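Local coordinates for SusD superfamily protein (Bacteroides vulgatus ATCC 8482, PDB 3JQ0) that probably binds glycans or other nutrients at the outer membrane for uptake, at residues Y324-D327 and V331-Y334; K271-Y276 and S283-P288; N83-K88 and G105-M110; A21-K26 and R111-F116. All blocks are in the same frame, centred on the assembly; numbering follows the deposited sequence.

Contact 1: residues Y324-D327 and V331-Y334; sequences YKKD and VVSY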
loop_
_atom_site.group_PDB
_atom_site.type_symbol
_atom_site.label_atom_id
_atom_site.label_comp_id
_atom_site.label_asym_id
_atom_site.label_seq_id
_atom_site.Cartn_x
_atom_site.Cartn_y
_atom_site.Cartn_z
ATOM N N TYR A 324 -15.222 -12.204 19.615
ATOM C CA TYR A 324 -15.786 -13.443 20.093
ATOM C C TYR A 324 -17.281 -13.252 20.253
ATOM O O TYR A 324 -17.833 -12.143 20.194
ATOM C CB TYR A 324 -15.124 -13.852 21.448
ATOM C CG TYR A 324 -13.646 -14.067 21.348
ATOM C CD1 TYR A 324 -12.764 -12.989 21.251
ATOM C CD2 TYR A 324 -13.116 -15.351 21.352
ATOM C CE1 TYR A 324 -11.409 -13.183 21.129
ATOM C CE2 TYR A 324 -11.751 -15.547 21.229
ATOM C CZ TYR A 324 -10.902 -14.472 21.076
ATOM O OH TYR A 324 -9.527 -14.657 20.950
ATOM N N LYS A 325 -17.987 -14.356 20.490
ATOM C CA LYS A 325 -19.355 -14.276 21.001
ATOM C C LYS A 325 -19.486 -15.259 22.163
ATOM O O LYS A 325 -18.892 -16.369 22.163
ATOM C CB LYS A 325 -20.401 -14.522 19.903
ATOM C CG LYS A 325 -20.545 -13.356 18.919
ATOM C CD LYS A 325 -21.303 -13.708 17.642
ATOM C CE LYS A 325 -22.738 -14.041 17.838
ATOM N NZ LYS A 325 -23.334 -14.536 16.503
ATOM N N LYS A 326 -20.267 -14.854 23.148
ATOM C CA LYS A 326 -20.563 -15.700 24.297
ATOM C C LYS A 326 -21.999 -16.163 24.147
ATOM O O LYS A 326 -22.928 -15.334 24.127
ATOM C CB LYS A 326 -20.400 -14.913 25.580
ATOM C CG LYS A 326 -20.649 -15.811 26.832
ATOM C CD LYS A 326 -20.169 -15.138 28.090
ATOM C CE LYS A 326 -20.941 -13.953 28.408
ATOM N NZ LYS A 326 -20.447 -13.306 29.687
ATOM N N ASP A 327 -22.221 -17.440 24.013
ATOM C CA ASP A 327 -23.554 -17.965 23.818
ATOM C C ASP A 327 -24.338 -17.988 25.126
ATOM O O ASP A 327 -23.819 -17.663 26.197
ATOM C CB ASP A 327 -23.495 -19.293 23.047
ATOM C CG ASP A 327 -22.851 -20.390 23.780
ATOM O OD1 ASP A 327 -22.961 -20.459 25.023
ATOM O OD2 ASP A 327 -22.297 -21.260 23.054
ATOM N N VAL A 331 -20.553 -20.172 26.816
ATOM C CA VAL A 331 -19.382 -20.589 26.083
ATOM C C VAL A 331 -18.917 -19.450 25.198
ATOM O O VAL A 331 -19.679 -18.902 24.429
ATOM C CB VAL A 331 -19.625 -21.852 25.255
ATOM C CG1 VAL A 331 -18.385 -22.225 24.428
ATOM C CG2 VAL A 331 -20.090 -23.023 26.148
ATOM N N VAL A 332 -17.652 -19.080 25.326
ATOM C CA VAL A 332 -17.031 -18.016 24.548
ATOM C C VAL A 332 -16.309 -18.636 23.372
ATOM O O VAL A 332 -15.448 -19.499 23.567
ATOM C CB VAL A 332 -16.075 -17.207 25.413
ATOM C CG1 VAL A 332 -15.351 -16.094 24.603
ATOM C CG2 VAL A 332 -16.764 -16.614 26.652
ATOM N N SER A 333 -16.644 -18.231 22.151
ATOM C CA SER A 333 -16.089 -18.796 20.918
ATOM C C SER A 333 -15.543 -17.661 20.036
ATOM O O SER A 333 -16.211 -16.630 19.881
ATOM C CB SER A 333 -17.208 -19.537 20.185
ATOM O OG SER A 333 -17.607 -20.667 20.958
ATOM N N TYR A 334 -14.406 -17.890 19.406
ATOM C CA TYR A 334 -13.851 -16.979 18.438
ATOM C C TYR A 334 -14.816 -16.814 17.277
ATOM O O TYR A 334 -15.336 -17.806 16.759
ATOM C CB TYR A 334 -12.530 -17.532 17.931
ATOM C CG TYR A 334 -11.933 -16.790 16.755
ATOM C CD1 TYR A 334 -11.510 -15.465 16.873
ATOM C CD2 TYR A 334 -11.794 -17.381 15.526
ATOM C CE1 TYR A 334 -10.976 -14.778 15.773
ATOM C CE2 TYR A 334 -11.289 -16.721 14.446
ATOM C CZ TYR A 334 -10.848 -15.413 14.579
ATOM O OH TYR A 334 -10.321 -14.718 13.515
HETATM O O HOH W 1 -20.336 -20.715 21.187
#
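The phenol ring of Tyr334 turns its edge toward one face of the Tyr324 ring, a T-shaped pair with planes at 71° and centroids 5.9 Å apart. Tyr334 CD1 stands above that face, displaced toward the rim, while Val332 CG1 and the backbone at Tyr334 CA come at the Tyr324 ring obliquely. Tyr324 reaches over the partner strand at Tyr334; its CG lies anti to its carbonyl carbon (chi1 -61°), which sets Tyr324 CD2 3.4 Å from Tyr334 CA. The third flat group, the carboxylate of Asp327, is approached from above its plane: Val331 N donates to Asp327 OD1 over 3.0 Å, in addition to a weak bond from Gln329 N.

Between these groups runs an antiparallel ladder. Lys325 and Ser333 form a hydrogen-bonded pair, each N 2.9 Å from the other's O, and Asp327 N donates to Val331 O at 3.0 Å. On the face of Lys326 and Val332, Val332 CG2 lies 4.0 Å from Lys326 CG, and Lys326 NZ continues to Gly281 O. On the face of Ser333, beside the turn, a water donates to Asp327 OD2 and is hydrogen-bonded to Ser333 OG, its oxygen 2.7 Å from that OG.

The end of this surface hairpin is thus closed twice by Asp327 and Val331, once through backbone and once through a carboxylate. With one amide bond, a second weak one and a water, that carboxylate is probably favoured in its ionised form.

Contact 2: residues K271-Y276 and S283-P288; sequences KMVKIY and SFVGTP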
loop_
_atom_site.group_PDB
_atom_site.type_symbol
_atom_site.label_atom_id
_atom_site.label_comp_id
_atom_site.label_asym_id
_atom_site.label_seq_id
_atom_site.Cartn_x
_atom_site.Cartn_y
_atom_site.Cartn_z
ATOM N N LYS A 271 -22.860 -4.019 16.484
ATOM C CA LYS A 271 -22.281 -5.344 16.689
ATOM C C LYS A 271 -21.273 -5.286 17.822
ATOM O O LYS A 271 -21.254 -6.150 18.716
ATOM C CB LYS A 271 -21.626 -5.877 15.408
ATOM C CG LYS A 271 -22.601 -6.145 14.271
ATOM C CD LYS A 271 -23.526 -7.312 14.581
ATOM C CE LYS A 271 -24.390 -7.706 13.381
ATOM N NZ LYS A 271 -25.234 -6.625 13.022
HETATM N N MSE A 272 -20.446 -4.248 17.835
HETATM C CA MSE A 272 -19.463 -4.087 18.890
HETATM C C MSE A 272 -20.113 -3.939 20.265
HETATM O O MSE A 272 -19.601 -4.426 21.254
HETATM C CB MSE A 272 -18.581 -2.898 18.663
HETATM C CG MSE A 272 -17.711 -2.944 17.403
HETATM SE SE MSE A 272 -16.531 -4.492 17.290
HETATM C CE MSE A 272 -15.314 -4.073 18.732
ATOM N N VAL A 273 -21.249 -3.243 20.327
ATOM C CA VAL A 273 -21.909 -2.889 21.594
ATOM C C VAL A 273 -22.819 -4.014 22.056
ATOM O O VAL A 273 -22.911 -4.238 23.268
ATOM C CB VAL A 273 -22.718 -1.513 21.436
ATOM C CG1 VAL A 273 -23.752 -1.332 22.562
ATOM C CG2 VAL A 273 -21.739 -0.347 21.310
ATOM N N LYS A 274 -23.580 -4.640 21.156
ATOM C CA LYS A 274 -24.672 -5.530 21.519
ATOM C C LYS A 274 -24.374 -6.981 21.330
ATOM O O LYS A 274 -24.974 -7.825 21.986
ATOM C CB LYS A 274 -25.954 -5.206 20.723
ATOM C CG LYS A 274 -26.505 -3.788 20.882
ATOM C CD LYS A 274 -27.871 -3.556 20.175
ATOM N N ILE A 275 -23.464 -7.345 20.421
ATOM C CA ILE A 275 -23.382 -8.751 19.947
ATOM C C ILE A 275 -22.064 -9.416 20.323
ATOM O O ILE A 275 -22.068 -10.536 20.798
ATOM C CB ILE A 275 -23.587 -8.817 18.436
ATOM C CG1 ILE A 275 -24.957 -8.205 18.049
ATOM C CG2 ILE A 275 -23.469 -10.274 17.890
ATOM C CD1 ILE A 275 -26.165 -8.829 18.720
ATOM N N TYR A 276 -20.936 -8.764 20.048
ATOM C CA TYR A 276 -19.601 -9.380 20.246
ATOM C C TYR A 276 -19.120 -9.239 21.703
ATOM O O TYR A 276 -19.671 -8.466 22.494
ATOM C CB TYR A 276 -18.589 -8.753 19.307
ATOM C CG TYR A 276 -18.930 -8.812 17.827
ATOM C CD1 TYR A 276 -19.738 -9.797 17.286
ATOM C CD2 TYR A 276 -18.420 -7.867 16.985
ATOM C CE1 TYR A 276 -20.026 -9.812 15.915
ATOM C CE2 TYR A 276 -18.684 -7.863 15.615
ATOM C CZ TYR A 276 -19.480 -8.851 15.092
ATOM O OH TYR A 276 -19.802 -8.884 13.761
ATOM N N SER A 283 -18.224 -7.750 27.464
ATOM C CA SER A 283 -18.700 -6.760 26.503
ATOM C C SER A 283 -17.681 -5.671 26.222
ATOM O O SER A 283 -16.843 -5.354 27.062
ATOM C CB SER A 283 -20.007 -6.148 27.047
ATOM O OG SER A 283 -20.489 -5.089 26.220
ATOM N N PHE A 284 -17.785 -5.090 25.026
ATOM C CA PHE A 284 -17.031 -3.904 24.667
ATOM C C PHE A 284 -17.673 -2.614 25.126
ATOM O O PHE A 284 -17.075 -1.560 24.972
ATOM C CB PHE A 284 -16.801 -3.889 23.150
ATOM C CG PHE A 284 -15.938 -5.025 22.654
ATOM C CD1 PHE A 284 -14.584 -5.086 22.940
ATOM C CD2 PHE A 284 -16.464 -6.021 21.889
ATOM C CE1 PHE A 284 -13.800 -6.101 22.520
ATOM C CE2 PHE A 284 -15.674 -7.101 21.460
ATOM C CZ PHE A 284 -14.327 -7.129 21.788
ATOM N N VAL A 285 -18.874 -2.657 25.697
ATOM C CA VAL A 285 -19.483 -1.459 26.270
ATOM C C VAL A 285 -18.541 -0.868 27.308
ATOM O O VAL A 285 -17.967 -1.591 28.108
ATOM C CB VAL A 285 -20.880 -1.754 26.879
ATOM C CG1 VAL A 285 -21.405 -0.534 27.668
ATOM C CG2 VAL A 285 -21.863 -2.146 25.809
ATOM N N GLY A 286 -18.371 0.451 27.248
ATOM C CA GLY A 286 -17.527 1.146 28.189
ATOM C C GLY A 286 -16.077 1.171 27.827
ATOM O O GLY A 286 -15.262 1.748 28.558
ATOM N N THR A 287 -15.705 0.570 26.680
ATOM C CA THR A 287 -14.328 0.502 26.200
ATOM C C THR A 287 -14.160 1.332 24.942
ATOM O O THR A 287 -15.129 1.661 24.282
ATOM C CB THR A 287 -13.926 -0.977 25.869
ATOM O OG1 THR A 287 -14.414 -1.326 24.571
ATOM C CG2 THR A 287 -14.347 -1.964 26.936
ATOM N N PRO A 288 -12.918 1.650 24.561
ATOM C CA PRO A 288 -12.737 2.399 23.323
ATOM C C PRO A 288 -13.260 1.688 22.110
ATOM O O PRO A 288 -13.634 2.366 21.146
ATOM C CB PRO A 288 -11.215 2.549 23.253
ATOM C CG PRO A 288 -10.789 2.545 24.696
ATOM C CD PRO A 288 -11.674 1.527 25.320
HETATM O O HOH W 2 -20.006 -5.935 23.401
HETATM O O HOH W 3 -22.710 -6.480 24.962
#
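Apolar side-chain packing, supplemented by water bridges, joins helix 269-275 to the loop that follows it, a local closure in which residues 283-288 fold back and Phe284 settles against Met272. The methyl CE of selenomethionine Met272 sits over one face of the Phe284 ring, 4.0 Å from the centroid, as a CH-pi contact, with SE farther off and oblique in a Met-aromatic pairing. Bends at chi2 (-57°) and chi3 (-68°) curl the Met272 chain back over that face. In the ring plane, Met272 O and Tyr276 CB meet the edge, Tyr276 CB 4.0 Å from Phe284 CE2.

Away from the ring, on the more exposed side of the contact, Val273 CG1 touches Val285 CG2 at 3.8 Å. Polar linkage is indirect: one water accepts from Phe284 N (2.9 Å) and lies 2.7 Å from both Met272 O and Tyr276 O, while another joins Val273 O to Ser283 OG. Ser283 OG also receives Val285 N at 3.0 Å in an ST turn that overlaps the start of the type II turn from Phe284 to Thr287.

Strand 320-326 runs alongside, with Lys321 against Phe284 and Val323 and Lys325 against Tyr276, whose ring also meets Phe335 of strand 332-339.

Contact 3: residues N83-K88 and G105-M110; sequences NQMIAK and GEAYGM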
loop_
_atom_site.group_PDB
_atom_site.type_symbol
_atom_site.label_atom_id
_atom_site.label_comp_id
_atom_site.label_asym_id
_atom_site.label_seq_id
_atom_site.Cartn_x
_atom_site.Cartn_y
_atom_site.Cartn_z
ATOM N N ASN A 83 0.787 17.183 -16.070
ATOM C CA ASN A 83 1.406 17.624 -17.323
ATOM C C ASN A 83 1.389 19.142 -17.489
ATOM O O ASN A 83 2.370 19.765 -17.917
ATOM C CB ASN A 83 0.721 16.965 -18.501
ATOM C CG ASN A 83 0.928 15.440 -18.545
ATOM O OD1 ASN A 83 1.815 14.886 -17.895
ATOM N ND2 ASN A 83 0.101 14.762 -19.317
ATOM N N GLN A 84 0.289 19.757 -17.096
ATOM C CA GLN A 84 0.205 21.210 -17.033
ATOM C C GLN A 84 1.224 21.824 -16.063
ATOM O O GLN A 84 1.935 22.765 -16.429
ATOM C CB GLN A 84 -1.214 21.607 -16.653
ATOM C CG GLN A 84 -1.450 23.100 -16.581
ATOM C CD GLN A 84 -2.877 23.481 -16.285
ATOM O OE1 GLN A 84 -3.752 22.618 -16.126
ATOM N NE2 GLN A 84 -3.116 24.779 -16.176
HETATM N N MSE A 85 1.317 21.279 -14.843
HETATM C CA MSE A 85 2.311 21.778 -13.912
HETATM C C MSE A 85 3.715 21.683 -14.491
HETATM O O MSE A 85 4.523 22.601 -14.339
HETATM C CB MSE A 85 2.242 21.003 -12.582
HETATM C CG MSE A 85 3.176 21.462 -11.508
HETATM SE SE MSE A 85 2.636 23.184 -10.807
HETATM C CE MSE A 85 4.054 23.379 -9.462
ATOM N N ILE A 86 4.052 20.560 -15.131
ATOM C CA ILE A 86 5.384 20.402 -15.711
ATOM C C ILE A 86 5.663 21.518 -16.732
ATOM O O ILE A 86 6.728 22.166 -16.720
ATOM C CB ILE A 86 5.600 19.005 -16.346
ATOM C CG1 ILE A 86 5.628 17.934 -15.252
ATOM C CG2 ILE A 86 6.899 18.963 -17.200
ATOM C CD1 ILE A 86 5.434 16.505 -15.756
ATOM N N ALA A 87 4.714 21.722 -17.621
ATOM C CA ALA A 87 4.916 22.754 -18.653
ATOM C C ALA A 87 5.057 24.157 -18.058
ATOM O O ALA A 87 6.008 24.896 -18.380
ATOM C CB ALA A 87 3.791 22.724 -19.632
ATOM N N LYS A 88 4.139 24.534 -17.176
ATOM C CA LYS A 88 4.171 25.870 -16.582
ATOM C C LYS A 88 5.395 26.137 -15.719
ATOM O O LYS A 88 5.958 27.227 -15.741
ATOM C CB LYS A 88 2.904 26.191 -15.798
ATOM C CG LYS A 88 1.640 26.075 -16.585
ATOM C CD LYS A 88 1.598 27.018 -17.796
ATOM C CE LYS A 88 0.252 26.951 -18.533
ATOM N NZ LYS A 88 0.203 27.971 -19.660
ATOM N N GLY A 105 10.755 18.059 -9.632
ATOM C CA GLY A 105 11.053 16.755 -9.037
ATOM C C GLY A 105 9.761 16.085 -8.608
ATOM O O GLY A 105 9.522 14.886 -8.883
ATOM N N GLU A 106 8.874 16.859 -7.990
ATOM C CA GLU A 106 7.603 16.319 -7.556
ATOM C C GLU A 106 6.685 15.918 -8.700
ATOM O O GLU A 106 6.047 14.836 -8.637
ATOM C CB GLU A 106 6.895 17.291 -6.627
ATOM C CG GLU A 106 7.641 17.613 -5.354
ATOM C CD GLU A 106 6.823 18.447 -4.414
ATOM O OE1 GLU A 106 6.332 19.486 -4.842
ATOM O OE2 GLU A 106 6.687 18.107 -3.189
ATOM N N ALA A 107 6.579 16.764 -9.726
ATOM C CA ALA A 107 5.641 16.523 -10.798
ATOM C C ALA A 107 6.056 15.320 -11.660
ATOM O O ALA A 107 5.242 14.434 -11.955
ATOM C CB ALA A 107 5.449 17.783 -11.638
ATOM N N TYR A 108 7.332 15.284 -12.050
ATOM C CA TYR A 108 7.827 14.113 -12.802
ATOM C C TYR A 108 7.669 12.836 -11.945
ATOM O O TYR A 108 7.331 11.770 -12.482
ATOM C CB TYR A 108 9.268 14.337 -13.223
ATOM C CG TYR A 108 9.467 15.234 -14.419
ATOM C CD1 TYR A 108 8.959 14.894 -15.645
ATOM C CD2 TYR A 108 10.169 16.433 -14.306
ATOM C CE1 TYR A 108 9.156 15.694 -16.770
ATOM C CE2 TYR A 108 10.380 17.248 -15.425
ATOM C CZ TYR A 108 9.866 16.870 -16.633
ATOM O OH TYR A 108 10.080 17.669 -17.746
ATOM N N GLY A 109 7.952 12.922 -10.647
ATOM C CA GLY A 109 7.855 11.744 -9.775
ATOM C C GLY A 109 6.415 11.249 -9.683
ATOM O O GLY A 109 6.160 10.043 -9.809
HETATM N N MSE A 110 5.469 12.181 -9.459
HETATM C CA MSE A 110 4.059 11.791 -9.380
HETATM C C MSE A 110 3.560 11.211 -10.693
HETATM O O MSE A 110 2.742 10.259 -10.687
HETATM C CB MSE A 110 3.187 12.950 -8.939
HETATM C CG MSE A 110 3.360 13.387 -7.480
HETATM SE SE MSE A 110 2.097 14.744 -6.927
HETATM C CE MSE A 110 2.902 16.250 -7.864
#
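Ile86 of helix 75-91 meets Ala107 and Tyr108 of helix 97-122, and its CG1, CG2 and CD1 divide the work. Aliphatic packing comes first: Ile86 CG1 presses on Ala107 CB at 3.6 Å, and Met85 CG approaches Ala107 CB more loosely, at 4.3 Å. Ala107 is small enough for the backbones to draw near here, Ile86 CA and Ala107 CA being 6.3 Å apart.

Aromatic contact is the second kind. The Ile86 and Tyr108 side chains cross at about a right angle, and Ile86 CD1 lies over the Tyr108 ring as an off-centre CH-pi contact, 4.3 Å from the centroid. Ile86 CG2 serves the far end of the phenol, 3.7 Å from Tyr108 CZ and 3.5 Å from Tyr108 OH. With CG1 beside the Ile86 backbone N (chi1 -68°) and CG2 beside the carbonyl carbon, both branches lie over the same face, CD1 above the CD1-CE1 side and CG2 toward CZ and OH.

Polar groups act round the margin of the contact. Asn83 OD1 takes a hydrogen bond from Arg111 NH1, and Asn83 ND2 donates to Tyr128 O and Asp130 O; Gly105 O is met by Ser163 OG of helix 149-167, against which Tyr108 also rests.

The segment axes approach to 9.3 Å and run at 148°, a roughly antiparallel hairpin of consecutive helices, consistent with the TPR-like helical part of SusD-family proteins.

Contact 4: residues A21-K26 and R111-F116; sequences ALLREK and RAYLYF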
loop_
_atom_site.group_PDB
_atom_site.type_symbol
_atom_site.label_atom_id
_atom_site.label_comp_id
_atom_site.label_asym_id
_atom_site.label_seq_id
_atom_site.Cartn_x
_atom_site.Cartn_y
_atom_site.Cartn_z
ATOM N N ALA A 21 -3.634 16.860 -3.557
ATOM C CA ALA A 21 -5.012 16.555 -3.175
ATOM C C ALA A 21 -5.656 15.599 -4.156
ATOM O O ALA A 21 -6.385 14.678 -3.750
ATOM C CB ALA A 21 -5.835 17.862 -3.028
ATOM N N LEU A 22 -5.373 15.729 -5.462
ATOM C CA LEU A 22 -5.858 14.760 -6.432
ATOM C C LEU A 22 -5.313 13.367 -6.177
ATOM O O LEU A 22 -6.036 12.369 -6.264
ATOM C CB LEU A 22 -5.549 15.198 -7.845
ATOM C CG LEU A 22 -6.291 16.432 -8.392
ATOM C CD1 LEU A 22 -5.697 16.845 -9.742
ATOM C CD2 LEU A 22 -7.816 16.152 -8.495
ATOM N N LEU A 23 -4.047 13.292 -5.823
ATOM C CA LEU A 23 -3.444 11.999 -5.521
ATOM C C LEU A 23 -4.118 11.392 -4.288
ATOM O O LEU A 23 -4.409 10.205 -4.248
ATOM C CB LEU A 23 -1.964 12.176 -5.279
ATOM C CG LEU A 23 -1.062 11.066 -5.482
ATOM C CD1 LEU A 23 -1.127 10.657 -6.931
ATOM C CD2 LEU A 23 0.367 11.556 -5.174
ATOM N N ARG A 24 -4.373 12.230 -3.273
ATOM C CA ARG A 24 -5.024 11.769 -2.073
ATOM C C ARG A 24 -6.406 11.139 -2.344
ATOM O O ARG A 24 -6.800 10.127 -1.748
ATOM C CB ARG A 24 -5.180 12.918 -1.073
ATOM C CG ARG A 24 -6.064 12.602 0.105
ATOM C CD ARG A 24 -5.995 13.671 1.163
ATOM N NE ARG A 24 -6.585 14.916 0.689
ATOM C CZ ARG A 24 -6.344 16.099 1.211
ATOM N NH1 ARG A 24 -5.613 16.268 2.292
ATOM N NH2 ARG A 24 -6.922 17.158 0.651
ATOM N N GLU A 25 -7.131 11.701 -3.304
ATOM C CA GLU A 25 -8.428 11.116 -3.642
ATOM C C GLU A 25 -8.314 9.700 -4.141
ATOM O O GLU A 25 -9.294 8.944 -4.047
ATOM C CB GLU A 25 -9.141 11.929 -4.716
ATOM C CG GLU A 25 -9.480 13.354 -4.328
ATOM C CD GLU A 25 -10.323 14.009 -5.361
ATOM O OE1 GLU A 25 -9.901 14.100 -6.553
ATOM O OE2 GLU A 25 -11.473 14.392 -5.064
ATOM N N LYS A 26 -7.167 9.312 -4.682
ATOM C CA LYS A 26 -6.924 7.964 -5.196
ATOM C C LYS A 26 -6.347 6.985 -4.179
ATOM O O LYS A 26 -6.068 5.857 -4.536
ATOM C CB LYS A 26 -6.033 8.012 -6.435
ATOM C CG LYS A 26 -6.900 8.254 -7.725
ATOM C CD LYS A 26 -8.034 9.188 -7.618
ATOM C CE LYS A 26 -8.947 9.250 -8.799
ATOM N NZ LYS A 26 -9.842 10.425 -8.756
ATOM N N ARG A 111 4.016 11.751 -11.825
ATOM C CA ARG A 111 3.584 11.196 -13.098
ATOM C C ARG A 111 4.039 9.738 -13.248
ATOM O O ARG A 111 3.260 8.841 -13.600
ATOM C CB ARG A 111 4.066 12.052 -14.287
ATOM C CG ARG A 111 3.530 11.552 -15.617
ATOM C CD ARG A 111 3.636 12.547 -16.725
ATOM N NE ARG A 111 4.998 12.705 -17.178
ATOM C CZ ARG A 111 5.357 13.585 -18.111
ATOM N NH1 ARG A 111 4.491 14.446 -18.559
ATOM N NH2 ARG A 111 6.583 13.602 -18.534
ATOM N N ALA A 112 5.307 9.488 -12.944
ATOM C CA ALA A 112 5.863 8.129 -12.996
ATOM C C ALA A 112 5.103 7.210 -12.033
ATOM O O ALA A 112 4.836 6.056 -12.359
ATOM C CB ALA A 112 7.343 8.171 -12.657
ATOM N N TYR A 113 4.780 7.718 -10.844
ATOM C CA TYR A 113 4.088 6.931 -9.831
ATOM C C TYR A 113 2.735 6.429 -10.332
ATOM O O TYR A 113 2.369 5.260 -10.202
ATOM C CB TYR A 113 3.927 7.818 -8.574
ATOM C CG TYR A 113 3.208 7.121 -7.459
ATOM C CD1 TYR A 113 3.840 6.168 -6.649
ATOM C CD2 TYR A 113 1.864 7.376 -7.217
ATOM C CE1 TYR A 113 3.126 5.485 -5.638
ATOM C CE2 TYR A 113 1.185 6.736 -6.205
ATOM C CZ TYR A 113 1.782 5.783 -5.462
ATOM O OH TYR A 113 1.057 5.067 -4.514
ATOM N N LEU A 114 1.968 7.317 -10.953
ATOM C CA LEU A 114 0.676 6.944 -11.485
ATOM C C LEU A 114 0.823 5.965 -12.651
ATOM O O LEU A 114 0.108 4.964 -12.706
ATOM C CB LEU A 114 -0.144 8.178 -11.881
ATOM C CG LEU A 114 -0.542 9.094 -10.743
ATOM C CD1 LEU A 114 -1.225 10.351 -11.257
ATOM C CD2 LEU A 114 -1.470 8.377 -9.731
ATOM N N TYR A 115 1.734 6.247 -13.569
ATOM C CA TYR A 115 1.951 5.334 -14.655
ATOM C C TYR A 115 2.409 3.958 -14.195
ATOM O O TYR A 115 2.107 2.948 -14.866
ATOM C CB TYR A 115 2.888 5.889 -15.734
ATOM C CG TYR A 115 2.147 6.787 -16.731
ATOM C CD1 TYR A 115 1.278 6.255 -17.644
ATOM C CD2 TYR A 115 2.295 8.167 -16.703
ATOM C CE1 TYR A 115 0.567 7.061 -18.526
ATOM C CE2 TYR A 115 1.648 8.982 -17.603
ATOM C CZ TYR A 115 0.781 8.436 -18.513
ATOM O OH TYR A 115 0.040 9.204 -19.412
ATOM N N PHE A 116 3.119 3.869 -13.058
ATOM C CA PHE A 116 3.571 2.567 -12.542
ATOM C C PHE A 116 2.403 1.762 -11.943
ATOM O O PHE A 116 2.361 0.541 -12.099
ATOM C CB PHE A 116 4.726 2.775 -11.576
ATOM C CG PHE A 116 5.369 1.501 -11.085
ATOM C CD1 PHE A 116 5.819 0.524 -11.962
ATOM C CD2 PHE A 116 5.548 1.292 -9.726
ATOM C CE1 PHE A 116 6.417 -0.619 -11.514
ATOM C CE2 PHE A 116 6.151 0.129 -9.276
ATOM C CZ PHE A 116 6.606 -0.827 -10.174
#
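Leu23 carries this contact toward Leu114 and Tyr113, and its course can be followed outward from helix 9-25. Leu23 CB points at helix 97-122 but is still 5.9 Å from Leu114 CD2, too far to touch. CG extends the chain anti to the backbone N, with chi1 at -156°, a turn that sends the fork into the interface. One branch does the touching: Leu23 CD1 lies 3.6 Å from Leu114 CD2 and 4.2 Å from Leu114 CG, and 4.4 Å from Tyr113 CD2, where it comes obliquely to the ring. The other branch, CD2, has neither Leu114 nor Tyr113 within touching distance, so a single methyl makes the whole of Leu23's contact with residues 111-116.

From the opposite side Leu114 reaches out with an extended chain (chi2 174°) that brings its CD2 methyl to Leu23. The backbones stay well apart, 8.8 Å between Leu23 CA and Leu114 CA, and branched side chains bridge that distance. Leu114 also packs on Met75 and Ile78 of helix 75-91, whereas Tyr113 leans on Leu188 of helix 182-199 and hydrogen-bonds through OH to His117 NE2.

All three touching residues are buried. What results is a purely apolar joint between helices distant in sequence, as expected in the core of a bundle such as the TPR-like helical region of SusD-family proteins.

From the N terminus, helix 9-25 supplies the first half of contact 4, which waits for residues 111-116 to close a loop of 84 residues. Contact 3 is nested inside that loop, closing a short hairpin between 83-88 and 105-110; both use helix 97-122, and they touch where Asn83 meets Arg111. Much later in the chain, contact 2 closes the turn after helix 269-275, and contact 1 then closes the hairpin of 320-326 and 332-339, in series. These two also touch, strand residues resting on Tyr276. Two spatial clusters therefore result: contacts 3 and 4 tie the helical bundle, contacts 1 and 2 the protruding hairpin region, with contacts 1 and 3 about 55 Å apart between centres.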